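Local coordinates for protein chitin elicitor receptor kinase 1 (Arabidopsis thaliana, PDB 4EBY) that probably senses chitin oligomers outside the plant cell through its LysM ectodomain and is activated as an immune receptor kinase by chitin-induced dimerization, at residues V83-A93 and L106-I117; G132-F143 and V163-Y171. All coordinates share one frame; numbering follows the deposited sequence.

Contact 1 of 2, residues V83-A93 and L106-I117; sequences VRQEDTYERVA and LQARNPFPATNI. With NAG (2-acetamido-2-deoxy-beta-D-glucopyranose), chain E.
In the second LysM region of the receptor, helix 89-96 packs beside helix 103-109, and the loop that leaves the second helix folds back over Tyr89. The Tyr89 ring lies between an isoleucine methyl and the backbone of helix 103-109. Ile117 CD1 sits over the centre of one face, 3.7 Å from the centroid of the Tyr89 ring and 5° off its normal. The opposite face is met by the helix backbone, with Gln107 CA 4.1 Å from the Tyr89 ring centroid in a second CH-pi contact. CG of Tyr89 is anti to the carbonyl carbon (chi1 -72°), which carries the ring across to the loop, where Tyr89 OH donates to Phe112 O at 2.6 Å. That oxygen lies at the ring edge. Between the two helices, Leu106 CD1 reaches Val92 CG1 at 3.8 Å and also touches Ala93. Val83 CG2 extends the apolar contact to Ile117 CG2 at 3.7 Å. Water 3 accepts from Tyr89 N and donates to Ala114 O, so it joins the start of the first helix to the loop. Thr88 caps that helix: Thr88 OG1 accepts from Arg91 N at 2.9 Å. Arg109, in the same segment as Leu106, belongs to a glycan pocket, and its NE bonds to Asn124 OD1. The short hydroxyl bond and the two covered faces together should restrict both tilt and rotation of the Tyr89 ring.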
loop_
_atom_site.group_PDB
_atom_site.type_symbol
_atom_site.label_atom_id
_atom_site.label_comp_id
_atom_site.label_asym_id
_atom_site.label_seq_id
_atom_site.Cartn_x
_atom_site.Cartn_y
_atom_site.Cartn_z
ATOM N N VAL A 83 -18.028 6.033 3.867
ATOM C CA VAL A 83 -18.662 5.972 2.557
ATOM C C VAL A 83 -19.268 7.298 2.114
ATOM O O VAL A 83 -19.967 7.971 2.890
ATOM C CB VAL A 83 -19.737 4.869 2.526
ATOM C CG1 VAL A 83 -20.504 4.900 1.236
ATOM C CG2 VAL A 83 -19.053 3.520 2.692
ATOM N N ARG A 84 -19.003 7.638 0.853
ATOM C CA ARG A 84 -19.542 8.840 0.221
ATOM C C ARG A 84 -20.525 8.520 -0.915
ATOM O O ARG A 84 -20.723 7.357 -1.300
ATOM C CB ARG A 84 -18.384 9.698 -0.291
ATOM C CG ARG A 84 -17.393 10.079 0.796
ATOM C CD ARG A 84 -16.019 10.371 0.222
ATOM N NE ARG A 84 -16.042 11.527 -0.668
ATOM C CZ ARG A 84 -15.848 12.780 -0.271
ATOM N NH1 ARG A 84 -15.616 13.047 1.008
ATOM N NH2 ARG A 84 -15.887 13.768 -1.153
ATOM N N GLN A 85 -21.161 9.563 -1.443
ATOM C CA GLN A 85 -22.195 9.385 -2.448
ATOM C C GLN A 85 -21.716 8.553 -3.629
ATOM O O GLN A 85 -20.644 8.801 -4.188
ATOM C CB GLN A 85 -22.705 10.746 -2.936
ATOM C CG GLN A 85 -24.122 10.713 -3.477
ATOM C CD GLN A 85 -25.163 10.613 -2.372
ATOM O OE1 GLN A 85 -25.726 9.544 -2.124
ATOM N NE2 GLN A 85 -25.428 11.735 -1.704
ATOM N N GLU A 86 -22.519 7.554 -3.978
ATOM C CA GLU A 86 -22.300 6.729 -5.160
ATOM C C GLU A 86 -21.122 5.764 -5.070
ATOM O O GLU A 86 -20.735 5.164 -6.074
ATOM C CB GLU A 86 -22.206 7.598 -6.415
ATOM C CG GLU A 86 -23.547 8.244 -6.775
ATOM C CD GLU A 86 -23.507 9.019 -8.074
ATOM O OE1 GLU A 86 -22.402 9.398 -8.514
ATOM O OE2 GLU A 86 -24.587 9.253 -8.657
ATOM N N ASP A 87 -20.558 5.601 -3.876
ATOM C CA ASP A 87 -19.491 4.618 -3.704
ATOM C C ASP A 87 -19.987 3.213 -3.987
ATOM O O ASP A 87 -21.151 2.866 -3.717
ATOM C CB ASP A 87 -18.885 4.682 -2.295
ATOM C CG ASP A 87 -17.904 5.821 -2.126
ATOM O OD1 ASP A 87 -17.494 6.418 -3.143
ATOM O OD2 ASP A 87 -17.514 6.113 -0.968
ATOM N N THR A 88 -19.096 2.403 -4.554
ATOM C CA THR A 88 -19.335 0.992 -4.757
ATOM C C THR A 88 -18.084 0.287 -4.278
ATOM O O THR A 88 -17.027 0.918 -4.159
ATOM C CB THR A 88 -19.529 0.643 -6.247
ATOM O OG1 THR A 88 -18.358 1.026 -6.980
ATOM C CG2 THR A 88 -20.733 1.389 -6.807
ATOM N N TYR A 89 -18.191 -1.002 -3.993
ATOM C CA TYR A 89 -17.002 -1.756 -3.601
ATOM C C TYR A 89 -15.933 -1.702 -4.683
ATOM O O TYR A 89 -14.740 -1.568 -4.378
ATOM C CB TYR A 89 -17.360 -3.196 -3.273
ATOM C CG TYR A 89 -18.118 -3.373 -1.968
ATOM C CD1 TYR A 89 -17.683 -2.779 -0.790
ATOM C CD2 TYR A 89 -19.275 -4.152 -1.920
ATOM C CE1 TYR A 89 -18.381 -2.958 0.409
ATOM C CE2 TYR A 89 -19.984 -4.323 -0.726
ATOM C CZ TYR A 89 -19.529 -3.730 0.429
ATOM O OH TYR A 89 -20.227 -3.906 1.611
ATOM N N GLU A 90 -16.360 -1.785 -5.940
ATOM C CA GLU A 90 -15.421 -1.706 -7.056
ATOM C C GLU A 90 -14.695 -0.364 -7.025
ATOM O O GLU A 90 -13.467 -0.303 -7.087
ATOM C CB GLU A 90 -16.143 -1.873 -8.404
ATOM C CG GLU A 90 -15.186 -1.761 -9.587
ATOM C CD GLU A 90 -15.870 -1.382 -10.892
ATOM O OE1 GLU A 90 -16.798 -0.544 -10.875
ATOM O OE2 GLU A 90 -15.459 -1.919 -11.942
ATOM N N ARG A 91 -15.443 0.725 -6.918
ATOM C CA ARG A 91 -14.797 2.038 -6.946
ATOM C C ARG A 91 -13.871 2.284 -5.757
ATOM O O ARG A 91 -12.790 2.862 -5.899
ATOM C CB ARG A 91 -15.818 3.163 -7.053
ATOM C CG ARG A 91 -15.197 4.399 -7.671
ATOM C CD ARG A 91 -16.257 5.396 -8.061
ATOM N NE ARG A 91 -16.877 5.935 -6.865
ATOM C CZ ARG A 91 -17.802 6.886 -6.873
ATOM N NH1 ARG A 91 -18.207 7.408 -8.020
ATOM N NH2 ARG A 91 -18.312 7.316 -5.730
ATOM N N VAL A 92 -14.286 1.839 -4.578
ATOM C CA VAL A 92 -13.461 2.004 -3.399
ATOM C C VAL A 92 -12.122 1.281 -3.569
ATOM O O VAL A 92 -11.090 1.816 -3.196
ATOM C CB VAL A 92 -14.194 1.543 -2.118
ATOM C CG1 VAL A 92 -13.255 1.569 -0.915
ATOM C CG2 VAL A 92 -15.410 2.467 -1.865
ATOM N N ALA A 93 -12.151 0.070 -4.133
ATOM C CA ALA A 93 -10.927 -0.715 -4.312
ATOM C C ALA A 93 -10.040 -0.124 -5.413
ATOM O O ALA A 93 -8.821 0.014 -5.230
ATOM C CB ALA A 93 -11.270 -2.177 -4.623
ATOM N N LEU A 106 -13.264 -6.436 -0.070
ATOM C CA LEU A 106 -14.205 -5.504 0.568
ATOM C C LEU A 106 -15.575 -6.126 0.755
ATOM O O LEU A 106 -16.174 -6.012 1.825
ATOM C CB LEU A 106 -14.346 -4.227 -0.254
ATOM C CG LEU A 106 -13.175 -3.269 -0.242
ATOM C CD1 LEU A 106 -13.388 -2.173 -1.288
ATOM C CD2 LEU A 106 -13.002 -2.651 1.168
ATOM N N GLN A 107 -16.085 -6.784 -0.286
ATOM C CA GLN A 107 -17.436 -7.333 -0.204
ATOM C C GLN A 107 -17.504 -8.462 0.833
ATOM O O GLN A 107 -18.491 -8.600 1.543
ATOM C CB GLN A 107 -17.904 -7.796 -1.586
ATOM C CG GLN A 107 -19.352 -8.309 -1.604
ATOM C CD GLN A 107 -19.911 -8.451 -3.022
ATOM O OE1 GLN A 107 -19.553 -7.691 -3.931
ATOM N NE2 GLN A 107 -20.787 -9.435 -3.215
ATOM N N ALA A 108 -16.445 -9.255 0.948
ATOM C CA ALA A 108 -16.463 -10.374 1.887
ATOM C C ALA A 108 -16.467 -9.949 3.356
ATOM O O ALA A 108 -17.054 -10.624 4.206
ATOM C CB ALA A 108 -15.287 -11.337 1.598
ATOM N N ARG A 109 -15.831 -8.816 3.652
ATOM C CA ARG A 109 -15.567 -8.427 5.032
ATOM C C ARG A 109 -16.450 -7.286 5.522
ATOM O O ARG A 109 -16.286 -6.843 6.650
ATOM C CB ARG A 109 -14.099 -8.023 5.222
ATOM C CG ARG A 109 -13.710 -6.691 4.590
ATOM C CD ARG A 109 -12.187 -6.576 4.399
ATOM N NE ARG A 109 -11.429 -6.641 5.650
ATOM C CZ ARG A 109 -10.788 -7.715 6.111
ATOM N NH1 ARG A 109 -10.109 -7.619 7.252
ATOM N NH2 ARG A 109 -10.821 -8.879 5.458
ATOM N N ASN A 110 -17.376 -6.838 4.676
ATOM C CA ASN A 110 -18.348 -5.794 5.054
ATOM C C ASN A 110 -19.751 -6.318 4.809
ATOM O O ASN A 110 -19.949 -7.122 3.897
ATOM C CB ASN A 110 -18.101 -4.512 4.258
ATOM C CG ASN A 110 -16.783 -3.877 4.612
ATOM O OD1 ASN A 110 -15.784 -4.004 3.876
ATOM N ND2 ASN A 110 -16.747 -3.235 5.758
ATOM N N PRO A 111 -20.734 -5.877 5.629
ATOM C CA PRO A 111 -22.065 -6.491 5.577
ATOM C C PRO A 111 -23.032 -5.829 4.598
ATOM O O PRO A 111 -24.140 -6.339 4.399
ATOM C CB PRO A 111 -22.577 -6.326 7.011
ATOM C CG PRO A 111 -21.971 -4.995 7.437
ATOM C CD PRO A 111 -20.556 -5.057 6.841
ATOM N N PHE A 112 -22.629 -4.715 3.995
ATOM C CA PHE A 112 -23.539 -4.002 3.111
ATOM C C PHE A 112 -23.615 -4.713 1.771
ATOM O O PHE A 112 -22.588 -5.017 1.171
ATOM C CB PHE A 112 -23.063 -2.550 2.939
ATOM C CG PHE A 112 -22.647 -1.910 4.232
ATOM C CD1 PHE A 112 -23.597 -1.404 5.117
ATOM C CD2 PHE A 112 -21.305 -1.844 4.570
ATOM C CE1 PHE A 112 -23.213 -0.834 6.333
ATOM C CE2 PHE A 112 -20.903 -1.277 5.775
ATOM C CZ PHE A 112 -21.861 -0.780 6.656
ATOM N N PRO A 113 -24.832 -5.024 1.318
ATOM C CA PRO A 113 -24.966 -5.560 -0.037
ATOM C C PRO A 113 -24.313 -4.592 -1.013
ATOM O O PRO A 113 -24.305 -3.385 -0.778
ATOM C CB PRO A 113 -26.485 -5.589 -0.253
ATOM C CG PRO A 113 -27.060 -5.721 1.121
ATOM C CD PRO A 113 -26.133 -4.908 2.005
ATOM N N ALA A 114 -23.759 -5.116 -2.102
ATOM C CA ALA A 114 -23.065 -4.284 -3.069
ATOM C C ALA A 114 -23.957 -3.168 -3.608
ATOM O O ALA A 114 -23.464 -2.128 -4.029
ATOM C CB ALA A 114 -22.548 -5.148 -4.213
ATOM N N THR A 115 -25.274 -3.393 -3.594
ATOM C CA THR A 115 -26.228 -2.425 -4.134
ATOM C C THR A 115 -26.821 -1.467 -3.084
ATOM O O THR A 115 -27.629 -0.599 -3.409
ATOM C CB THR A 115 -27.383 -3.153 -4.837
ATOM O OG1 THR A 115 -27.978 -4.085 -3.921
ATOM C CG2 THR A 115 -26.864 -3.911 -6.047
ATOM N N ASN A 116 -26.419 -1.621 -1.828
ATOM C CA ASN A 116 -26.921 -0.752 -0.768
ATOM C C ASN A 116 -25.825 -0.445 0.230
ATOM O O ASN A 116 -25.785 -1.044 1.309
ATOM C CB ASN A 116 -28.101 -1.414 -0.043
ATOM C CG ASN A 116 -28.834 -0.455 0.908
ATOM O OD1 ASN A 116 -28.373 0.664 1.169
ATOM N ND2 ASN A 116 -29.979 -0.905 1.440
ATOM N N ILE A 117 -24.915 0.452 -0.148
ATOM C CA ILE A 117 -23.901 0.945 0.769
ATOM C C ILE A 117 -24.209 2.401 1.106
ATOM O O ILE A 117 -23.910 3.309 0.323
ATOM C CB ILE A 117 -22.482 0.874 0.179
ATOM C CG1 ILE A 117 -22.242 -0.473 -0.522
ATOM C CG2 ILE A 117 -21.461 1.087 1.283
ATOM C CD1 ILE A 117 -20.875 -0.555 -1.203
HETATM C C1 NAG E . -9.364 -6.900 10.749
HETATM C C2 NAG E . -9.073 -7.512 12.126
HETATM C C3 NAG E . -9.691 -8.903 12.175
HETATM C C4 NAG E . -11.179 -8.800 11.879
HETATM C C5 NAG E . -11.438 -8.039 10.589
HETATM C C6 NAG E . -12.942 -7.841 10.389
HETATM C C7 NAG E . -7.098 -7.190 13.540
HETATM C C8 NAG E . -5.590 -7.241 13.620
HETATM N N2 NAG E . -7.651 -7.618 12.403
HETATM O O3 NAG E . -9.476 -9.482 13.451
HETATM O O4 NAG E . -11.737 -10.078 11.707
HETATM O O5 NAG E . -10.767 -6.796 10.608
HETATM O O6 NAG E . -13.498 -7.010 11.393
HETATM O O7 NAG E . -7.752 -6.772 14.499
HETATM O O HOH W 1 -23.096 5.669 -0.951
HETATM O O HOH W 2 -23.450 3.872 -2.741
HETATM O O HOH W 3 -20.729 -2.157 -4.580
#

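Contact 2 of 2, residues G132-F143 and V163-Y171; sequences GDESVSKDFGLF and VSADILQRY
Tyr171 OH meets water 4 at 2.6 Å, and the same water is gripped by the backbone of the facing loop. It accepts from Asp133 N at 3.0 Å and also contacts Ser137 O and Phe140 O. The water lies in the plane of the Tyr171 ring. Val136 CG1, set opposite its own backbone N across the CA-CB bond (chi1 176°), lies over one face of that ring, 3.6 Å from the Tyr171 centroid. The opposite face receives the edge of Phe143 in a T-shaped pair, with centroids of the Phe143 and Tyr171 rings 4.8 Å apart and planes at 77°. Phe140 CD2 lies near the plane of the Tyr171 ring, at its edge, 3.5 Å from Tyr171 OH. The Phe140 ring also touches Ile167 CG2 and Val163 CG2, and it meets Phe195 edge-to-face. Ile167 CD1 fills in beside Val136 CG1 at 4.1 Å. An Asx turn shapes the loop just before Val136. Asp133 OD1 takes two bonds from Ser135, from its N and, at 2.7 Å, from its OG, both from the same face of the carboxylate. The other carboxylate oxygen, Asp133 OD2, accepts from water 5, which also donates to Arg170 O, so the turn is tied to helix 165-171 through solvent. The loop therefore covers both faces of one tyrosine with carbon, while its hydroxyl reaches a water shared with the loop backbone. Apolar contact and water bridges join loop and helix here, with no direct hydrogen bond between the two segments.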
loop_
_atom_site.group_PDB
_atom_site.type_symbol
_atom_site.label_atom_id
_atom_site.label_comp_id
_atom_site.label_asym_id
_atom_site.label_seq_id
_atom_site.Cartn_x
_atom_site.Cartn_y
_atom_site.Cartn_z
ATOM N N GLY A 132 9.074 -9.479 5.087
ATOM C CA GLY A 132 10.246 -10.128 4.513
ATOM C C GLY A 132 10.246 -11.636 4.654
ATOM O O GLY A 132 9.246 -12.251 5.038
ATOM N N ASP A 133 11.395 -12.234 4.342
ATOM C CA ASP A 133 11.535 -13.678 4.304
ATOM C C ASP A 133 13.032 -13.938 4.414
ATOM O O ASP A 133 13.799 -13.620 3.506
ATOM C CB ASP A 133 10.996 -14.220 2.988
ATOM C CG ASP A 133 11.043 -15.734 2.917
ATOM O OD1 ASP A 133 11.736 -16.354 3.748
ATOM O OD2 ASP A 133 10.385 -16.294 2.020
ATOM N N GLU A 134 13.442 -14.477 5.552
ATOM C CA GLU A 134 14.857 -14.681 5.830
ATOM C C GLU A 134 15.488 -15.659 4.842
ATOM O O GLU A 134 16.701 -15.638 4.636
ATOM C CB GLU A 134 15.037 -15.168 7.267
ATOM C CG GLU A 134 16.419 -14.943 7.837
ATOM C CD GLU A 134 16.497 -15.322 9.302
ATOM O OE1 GLU A 134 15.515 -15.906 9.821
ATOM O OE2 GLU A 134 17.536 -15.031 9.932
ATOM N N SER A 135 14.676 -16.511 4.231
ATOM C CA SER A 135 15.213 -17.489 3.285
ATOM C C SER A 135 15.503 -16.839 1.933
ATOM O O SER A 135 16.183 -17.419 1.091
ATOM C CB SER A 135 14.283 -18.699 3.137
ATOM O OG SER A 135 13.046 -18.357 2.541
ATOM N N VAL A 136 14.990 -15.627 1.737
ATOM C CA VAL A 136 15.306 -14.842 0.547
ATOM C C VAL A 136 16.486 -13.928 0.813
ATOM O O VAL A 136 17.462 -13.925 0.059
ATOM C CB VAL A 136 14.101 -13.987 0.093
ATOM C CG1 VAL A 136 14.482 -13.113 -1.083
ATOM C CG2 VAL A 136 12.927 -14.884 -0.269
ATOM N N SER A 137 16.400 -13.151 1.890
ATOM C CA SER A 137 17.487 -12.259 2.261
ATOM C C SER A 137 17.343 -11.777 3.693
ATOM O O SER A 137 16.236 -11.494 4.152
ATOM C CB SER A 137 17.515 -11.041 1.330
ATOM O OG SER A 137 18.507 -10.115 1.751
ATOM N N LYS A 138 18.471 -11.656 4.388
ATOM C CA LYS A 138 18.479 -11.004 5.692
ATOM C C LYS A 138 18.547 -9.480 5.576
ATOM O O LYS A 138 18.451 -8.771 6.578
ATOM C CB LYS A 138 19.664 -11.513 6.527
ATOM C CG LYS A 138 19.572 -12.982 6.910
ATOM C CD LYS A 138 20.952 -13.526 7.241
ATOM C CE LYS A 138 21.754 -12.525 8.064
ATOM N NZ LYS A 138 23.212 -12.843 8.054
ATOM N N ASP A 139 18.708 -8.972 4.357
ATOM C CA ASP A 139 18.981 -7.546 4.162
ATOM C C ASP A 139 17.754 -6.638 4.123
ATOM O O ASP A 139 17.897 -5.421 4.081
ATOM C CB ASP A 139 19.770 -7.332 2.870
ATOM C CG ASP A 139 21.189 -7.879 2.947
ATOM O OD1 ASP A 139 21.694 -8.110 4.066
ATOM O OD2 ASP A 139 21.789 -8.077 1.874
ATOM N N PHE A 140 16.562 -7.217 4.105
ATOM C CA PHE A 140 15.348 -6.408 3.922
ATOM C C PHE A 140 14.252 -6.763 4.903
ATOM O O PHE A 140 13.847 -7.921 4.994
ATOM C CB PHE A 140 14.803 -6.545 2.496
ATOM C CG PHE A 140 15.835 -6.290 1.424
ATOM C CD1 PHE A 140 16.269 -5.006 1.159
ATOM C CD2 PHE A 140 16.357 -7.341 0.684
ATOM C CE1 PHE A 140 17.220 -4.755 0.190
ATOM C CE2 PHE A 140 17.307 -7.104 -0.296
ATOM C CZ PHE A 140 17.737 -5.802 -0.545
ATOM N N GLY A 141 13.754 -5.745 5.613
ATOM C CA GLY A 141 12.723 -5.958 6.608
ATOM C C GLY A 141 11.599 -4.938 6.515
ATOM O O GLY A 141 10.711 -4.933 7.361
ATOM N N LEU A 142 11.646 -4.079 5.501
ATOM C CA LEU A 142 10.595 -3.082 5.276
ATOM C C LEU A 142 10.163 -3.219 3.831
ATOM O O LEU A 142 11.005 -3.208 2.922
ATOM C CB LEU A 142 11.135 -1.662 5.527
ATOM C CG LEU A 142 10.173 -0.539 5.131
ATOM C CD1 LEU A 142 8.908 -0.584 5.990
ATOM C CD2 LEU A 142 10.844 0.816 5.317
ATOM N N PHE A 143 8.857 -3.374 3.618
ATOM C CA PHE A 143 8.324 -3.714 2.298
ATOM C C PHE A 143 7.209 -2.818 1.851
ATOM O O PHE A 143 6.356 -2.421 2.657
ATOM C CB PHE A 143 7.854 -5.172 2.256
ATOM C CG PHE A 143 9.001 -6.130 2.225
ATOM C CD1 PHE A 143 9.421 -6.675 1.024
ATOM C CD2 PHE A 143 9.713 -6.404 3.376
ATOM C CE1 PHE A 143 10.547 -7.509 0.984
ATOM C CE2 PHE A 143 10.825 -7.212 3.353
ATOM C CZ PHE A 143 11.232 -7.791 2.161
ATOM N N VAL A 163 16.737 -2.865 -6.003
ATOM C CA VAL A 163 16.802 -4.253 -5.559
ATOM C C VAL A 163 16.947 -5.138 -6.794
ATOM O O VAL A 163 16.326 -4.869 -7.820
ATOM C CB VAL A 163 15.505 -4.644 -4.784
ATOM C CG1 VAL A 163 15.525 -6.117 -4.400
ATOM C CG2 VAL A 163 15.351 -3.791 -3.538
ATOM N N SER A 164 17.765 -6.183 -6.708
ATOM C CA SER A 164 17.993 -7.044 -7.864
ATOM C C SER A 164 16.712 -7.750 -8.294
ATOM O O SER A 164 15.853 -8.053 -7.470
ATOM C CB SER A 164 19.096 -8.070 -7.594
ATOM O OG SER A 164 18.603 -9.199 -6.894
ATOM N N ALA A 165 16.595 -8.004 -9.593
ATOM C CA ALA A 165 15.437 -8.710 -10.142
ATOM C C ALA A 165 15.239 -10.105 -9.550
ATOM O O ALA A 165 14.107 -10.527 -9.333
ATOM C CB ALA A 165 15.534 -8.797 -11.660
ATOM N N ASP A 166 16.324 -10.833 -9.300
ATOM C CA ASP A 166 16.193 -12.179 -8.737
ATOM C C ASP A 166 15.625 -12.135 -7.321
ATOM O O ASP A 166 14.800 -12.973 -6.960
ATOM C CB ASP A 166 17.530 -12.947 -8.760
ATOM C CG ASP A 166 17.425 -14.327 -8.117
ATOM O OD1 ASP A 166 16.702 -15.192 -8.666
ATOM O OD2 ASP A 166 18.052 -14.549 -7.056
ATOM N N ILE A 167 16.074 -11.170 -6.519
ATOM C CA ILE A 167 15.544 -11.015 -5.164
ATOM C C ILE A 167 14.051 -10.651 -5.233
ATOM O O ILE A 167 13.224 -11.255 -4.540
ATOM C CB ILE A 167 16.335 -9.974 -4.343
ATOM C CG1 ILE A 167 17.735 -10.501 -4.031
ATOM C CG2 ILE A 167 15.618 -9.644 -3.041
ATOM C CD1 ILE A 167 17.725 -11.751 -3.204
ATOM N N LEU A 168 13.702 -9.683 -6.079
ATOM C CA LEU A 168 12.297 -9.305 -6.232
ATOM C C LEU A 168 11.436 -10.496 -6.623
ATOM O O LEU A 168 10.342 -10.679 -6.096
ATOM C CB LEU A 168 12.126 -8.215 -7.284
ATOM C CG LEU A 168 12.613 -6.828 -6.886
ATOM C CD1 LEU A 168 12.467 -5.899 -8.081
ATOM C CD2 LEU A 168 11.841 -6.280 -5.670
ATOM N N GLN A 169 11.921 -11.308 -7.557
ATOM C CA GLN A 169 11.126 -12.449 -7.989
ATOM C C GLN A 169 10.977 -13.466 -6.870
ATOM O O GLN A 169 9.913 -14.064 -6.710
ATOM C CB GLN A 169 11.753 -13.127 -9.213
ATOM C CG GLN A 169 10.805 -14.100 -9.921
ATOM C CD GLN A 169 9.617 -13.380 -10.548
ATOM O OE1 GLN A 169 9.728 -12.815 -11.641
ATOM N NE2 GLN A 169 8.473 -13.423 -9.874
ATOM N N ARG A 170 12.043 -13.680 -6.105
ATOM C CA ARG A 170 12.008 -14.656 -5.015
ATOM C C ARG A 170 11.024 -14.235 -3.919
ATOM O O ARG A 170 10.434 -15.086 -3.251
ATOM C CB ARG A 170 13.404 -14.878 -4.412
ATOM C CG ARG A 170 14.365 -15.702 -5.263
ATOM C CD ARG A 170 15.742 -15.734 -4.572
ATOM N NE ARG A 170 16.767 -16.505 -5.277
ATOM C CZ ARG A 170 17.069 -17.776 -5.003
ATOM N NH1 ARG A 170 16.422 -18.420 -4.043
ATOM N NH2 ARG A 170 18.021 -18.409 -5.686
ATOM N N TYR A 171 10.854 -12.930 -3.723
ATOM C CA TYR A 171 9.854 -12.446 -2.764
ATOM C C TYR A 171 8.431 -12.592 -3.298
ATOM O O TYR A 171 7.463 -12.480 -2.551
ATOM C CB TYR A 171 10.091 -10.969 -2.441
ATOM C CG TYR A 171 11.172 -10.717 -1.411
ATOM C CD1 TYR A 171 11.138 -11.328 -0.158
ATOM C CD2 TYR A 171 12.221 -9.857 -1.689
ATOM C CE1 TYR A 171 12.142 -11.068 0.794
ATOM C CE2 TYR A 171 13.210 -9.594 -0.751
ATOM C CZ TYR A 171 13.157 -10.194 0.483
ATOM O OH TYR A 171 14.158 -9.916 1.397
HETATM O O HOH W 4 13.781 -10.533 3.902
HETATM O O HOH W 5 9.106 -15.477 -0.779
#

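From the N terminus, the chain first runs through strands 8-13, 60-70 and 74-82. Contact 1 then closes over 12 intervening residues, half of them helical, bringing helix 89-96 against helix 103-109 and the loop that follows it. Strand 122-128, an outermost strand of the sheet, follows. Contact 2 opens at 132-143, leads into strand 143-147 and helix 154-161, and closes on helix 165-171 after 19 intervening residues. The two contacts lie in series, neither nested nor crossed. The centres of contact 1 and contact 2 are about 35 Å apart, on opposite sides of the chain's centre. Contact 1 belongs to the second LysM region; contact 2 ties the loop leading into strand 143-147 to a helix of the next.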